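Local coordinates for protein flavodoxin-like domain (Synechococcus elongatus PCC 6301, PDB 3HLY) that probably binds a flavin mononucleotide cofactor, as flavodoxins do, and may serve in electron transfer as part of a larger flavoprotein, at residues Q83-F88 and A103-L108. Residues are numbered along the deposited sequence; the frame is centred on the assembly and turned at random.
Sequences QAIGLF and AQFRNL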
ATOM      1  N   GLN A  83       1.855  13.358   0.877  1.00 52.83           N
ATOM      2  CA  GLN A  83       1.515  12.083   1.496  1.00 52.57           C
ATOM      3  C   GLN A  83       2.640  11.058   1.647  1.00 44.05           C
ATOM      4  O   GLN A  83       3.726  11.209   1.073  1.00 33.98           O
ATOM      5  CB  GLN A  83       0.327  11.478   0.741  1.00 51.78           C
ATOM      6  CG  GLN A  83       0.528  11.330  -0.765  1.00 42.20           C
ATOM      7  CD  GLN A  83      -0.798  11.262  -1.530  1.00 41.04           C
ATOM      8  OE1 GLN A  83      -0.825  10.980  -2.729  1.00 34.90           O
ATOM      9  NE2 GLN A  83      -1.901  11.525  -0.831  1.00 30.45           N
ATOM     10  N   ALA A  84       2.371  10.030   2.451  1.00 34.36           N
ATOM     11  CA  ALA A  84       3.343   8.960   2.701  1.00 26.74           C
ATOM     12  C   ALA A  84       3.004   7.706   1.894  1.00 28.46           C
ATOM     13  O   ALA A  84       1.843   7.438   1.597  1.00 26.56           O
ATOM     14  CB  ALA A  84       3.367   8.623   4.181  1.00 32.42           C
ATOM     15  N   ILE A  85       4.034   6.935   1.557  1.00 29.26           N
ATOM     16  CA  ILE A  85       3.873   5.711   0.806  1.00 23.95           C
ATOM     17  C   ILE A  85       4.426   4.542   1.619  1.00 27.17           C
ATOM     18  O   ILE A  85       5.574   4.574   2.067  1.00 21.96           O
ATOM     19  CB  ILE A  85       4.625   5.776  -0.550  1.00 21.87           C
ATOM     20  CG1 ILE A  85       4.510   4.432  -1.273  1.00 29.40           C
ATOM     21  CG2 ILE A  85       6.088   6.143  -0.341  1.00 24.19           C
ATOM     22  CD1 ILE A  85       3.104   4.103  -1.697  1.00 23.28           C
ATOM     23  N   GLY A  86       3.578   3.550   1.851  1.00 29.26           N
ATOM     24  CA  GLY A  86       4.000   2.362   2.572  1.00 19.90           C
ATOM     25  C   GLY A  86       4.004   1.247   1.550  1.00 25.08           C
ATOM     26  O   GLY A  86       2.984   0.981   0.921  1.00 35.36           O
ATOM     27  N   LEU A  87       5.149   0.609   1.356  1.00 23.26           N
ATOM     28  CA  LEU A  87       5.251  -0.478   0.399  1.00 25.86           C
ATOM     29  C   LEU A  87       5.498  -1.817   1.106  1.00 25.07           C
ATOM     30  O   LEU A  87       6.171  -1.869   2.130  1.00 28.53           O
ATOM     31  CB  LEU A  87       6.395  -0.187  -0.579  1.00 15.63           C
ATOM     32  CG  LEU A  87       6.150   1.017  -1.495  1.00 30.20           C
ATOM     33  CD1 LEU A  87       7.409   1.357  -2.278  1.00 27.51           C
ATOM     34  CD2 LEU A  87       4.995   0.706  -2.448  1.00 28.98           C
ATOM     35  N   PHE A  88       4.920  -2.882   0.569  1.00 31.56           N
ATOM     36  CA  PHE A  88       5.122  -4.226   1.104  1.00 33.27           C
ATOM     37  C   PHE A  88       5.166  -5.221  -0.047  1.00 43.31           C
ATOM     38  O   PHE A  88       4.374  -5.145  -0.987  1.00 40.88           O
ATOM     39  CB  PHE A  88       4.030  -4.607   2.117  1.00 34.98           C
ATOM     40  CG  PHE A  88       2.671  -4.886   1.520  1.00 29.24           C
ATOM     41  CD1 PHE A  88       2.357  -6.145   1.024  1.00 27.65           C
ATOM     42  CD2 PHE A  88       1.670  -3.912   1.543  1.00 36.55           C
ATOM     43  CE1 PHE A  88       1.062  -6.438   0.570  1.00 32.33           C
ATOM     44  CE2 PHE A  88       0.369  -4.194   1.089  1.00 31.43           C
ATOM     45  CZ  PHE A  88       0.062  -5.457   0.606  1.00 21.84           C
ATOM     46  N   ALA A 103      11.031   4.369  -6.014  1.00 43.27           N
ATOM     47  CA  ALA A 103      11.661   5.450  -6.768  1.00 45.27           C
ATOM     48  C   ALA A 103      10.575   6.359  -7.349  1.00 35.64           C
ATOM     49  O   ALA A 103      10.607   7.577  -7.177  1.00 43.20           O
ATOM     50  CB  ALA A 103      12.537   4.879  -7.882  1.00 45.98           C
ATOM     51  N   GLN A 104       9.600   5.749  -8.010  1.00 27.90           N
ATOM     52  CA  GLN A 104       8.494   6.486  -8.607  1.00 39.28           C
ATOM     53  C   GLN A 104       7.779   7.416  -7.629  1.00 42.65           C
ATOM     54  O   GLN A 104       7.548   8.581  -7.943  1.00 54.54           O
ATOM     55  CB  GLN A 104       7.488   5.516  -9.208  1.00 46.04           C
ATOM     56  CG  GLN A 104       7.544   5.445 -10.710  1.00 53.92           C
ATOM     57  CD  GLN A 104       6.559   4.454 -11.258  1.00 59.67           C
ATOM     58  OE1 GLN A 104       6.717   3.243 -11.074  1.00 65.31           O
ATOM     59  NE2 GLN A 104       5.521   4.957 -11.928  1.00 49.02           N
ATOM     60  N   PHE A 105       7.443   6.908  -6.444  1.00 38.26           N
ATOM     61  CA  PHE A 105       6.761   7.712  -5.440  1.00 32.18           C
ATOM     62  C   PHE A 105       7.629   8.832  -4.875  1.00 30.58           C
ATOM     63  O   PHE A 105       7.153   9.952  -4.676  1.00 35.64           O
ATOM     64  CB  PHE A 105       6.254   6.826  -4.292  1.00 25.51           C
ATOM     65  CG  PHE A 105       5.040   6.008  -4.644  1.00 28.84           C
ATOM     66  CD1 PHE A 105       3.811   6.625  -4.866  1.00 29.29           C
ATOM     67  CD2 PHE A 105       5.128   4.630  -4.765  1.00 28.63           C
ATOM     68  CE1 PHE A 105       2.687   5.884  -5.203  1.00 27.15           C
ATOM     69  CE2 PHE A 105       4.016   3.871  -5.102  1.00 27.49           C
ATOM     70  CZ  PHE A 105       2.783   4.505  -5.323  1.00 36.97           C
ATOM     71  N   ARG A 106       8.889   8.546  -4.579  1.00 27.40           N
ATOM     72  CA  ARG A 106       9.736   9.607  -4.047  1.00 38.68           C
ATOM     73  C   ARG A 106       9.879  10.719  -5.082  1.00 41.47           C
ATOM     74  O   ARG A 106       9.956  11.888  -4.724  1.00 39.07           O
ATOM     75  CB  ARG A 106      11.123   9.081  -3.641  1.00 37.79           C
ATOM     76  CG  ARG A 106      11.154   8.437  -2.258  1.00 44.65           C
ATOM     77  CD  ARG A 106      12.546   8.551  -1.626  1.00 47.91           C
ATOM     78  NE  ARG A 106      12.779   7.582  -0.550  1.00 52.46           N
ATOM     79  CZ  ARG A 106      12.400   7.726   0.724  1.00 48.79           C
ATOM     80  NH1 ARG A 106      11.748   8.819   1.142  1.00 29.33           N
ATOM     81  NH2 ARG A 106      12.679   6.760   1.587  1.00 40.34           N
ATOM     82  N   ASN A 107       9.901  10.359  -6.365  1.00 42.01           N
ATOM     83  CA  ASN A 107      10.021  11.375  -7.404  1.00 46.47           C
ATOM     84  C   ASN A 107       8.783  12.255  -7.495  1.00 44.94           C
ATOM     85  O   ASN A 107       8.860  13.394  -7.960  1.00 45.31           O
ATOM     86  CB  ASN A 107      10.328  10.751  -8.764  1.00 59.43           C
ATOM     87  CG  ASN A 107      11.814  10.793  -9.096  1.00 86.80           C
ATOM     88  OD1 ASN A 107      12.505  11.779  -8.786  1.00 96.57           O
ATOM     89  ND2 ASN A 107      12.313   9.734  -9.738  1.00 89.27           N
ATOM     90  N   LEU A 108       7.642  11.741  -7.050  1.00 38.66           N
ATOM     91  CA  LEU A 108       6.413  12.535  -7.061  1.00 43.61           C
ATOM     92  C   LEU A 108       6.423  13.383  -5.810  1.00 42.77           C
ATOM     93  O   LEU A 108       5.519  14.188  -5.585  1.00 51.43           O
ATOM     94  CB  LEU A 108       5.172  11.649  -7.042  1.00 37.28           C
ATOM     95  CG  LEU A 108       4.826  10.863  -8.300  1.00 43.61           C
ATOM     96  CD1 LEU A 108       3.624   9.980  -8.021  1.00 46.26           C
ATOM     97  CD2 LEU A 108       4.545  11.820  -9.449  1.00 55.56           C
TER
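Ile85 lays its terminal methyl over the middle of the Phe105 ring, the central contact of a helix packed on a parallel sheet in the flavodoxin-like fold. It is a compact example of how the helix of a beta-alpha-beta unit packs against its own sheet: strand 84-88 is followed, after a loop, by helix 98-107, which leads on to strand 111-112, and here the helix meets strand 84-88 through one aromatic side chain, Phe105. Ile85 CD1 sits 3.6 Å from the centroid of the Phe105 ring and only 13° off its normal, a CH-pi contact over the face. With CG1 anti to the backbone N (chi1 176°) the longer branch of the isoleucine is directed to the ring, and the turn at chi2 (66°) brings CD1 over its centre; Ile85 CG1 itself lies 3.6 Å from Phe105 CD2, and the two side chains cross at about a right angle. The shorter branch stays at the root of the aromatic side chain, with Ile85 CG2 4.0 Å from Phe105 CB. Two residues further along the strand, Leu87 points to the same side of the sheet, and its CD2 approaches Phe105 CE2 obliquely at 4.2 Å. No hydrogen bond joins the two segments; the buried contact is wholly apolar. Beyond it, Phe76 of helix 66-78 meets the Phe105 ring with planes inclined at about 45°, and Leu110 also touches the phenylalanine, so the ring lies between its own helix, helix 66-78 and the sheet. An alanine in place of Phe105 would probably leave the Ile85 methyl without its aromatic surface and Phe76 without its ring partner, opening a gap between strand and helix. At the shortest approach in this contact, Ile85 CD1 comes within 3.5 Å of Phe105 CE2, the same ring carbon that Leu87 CD2 touches.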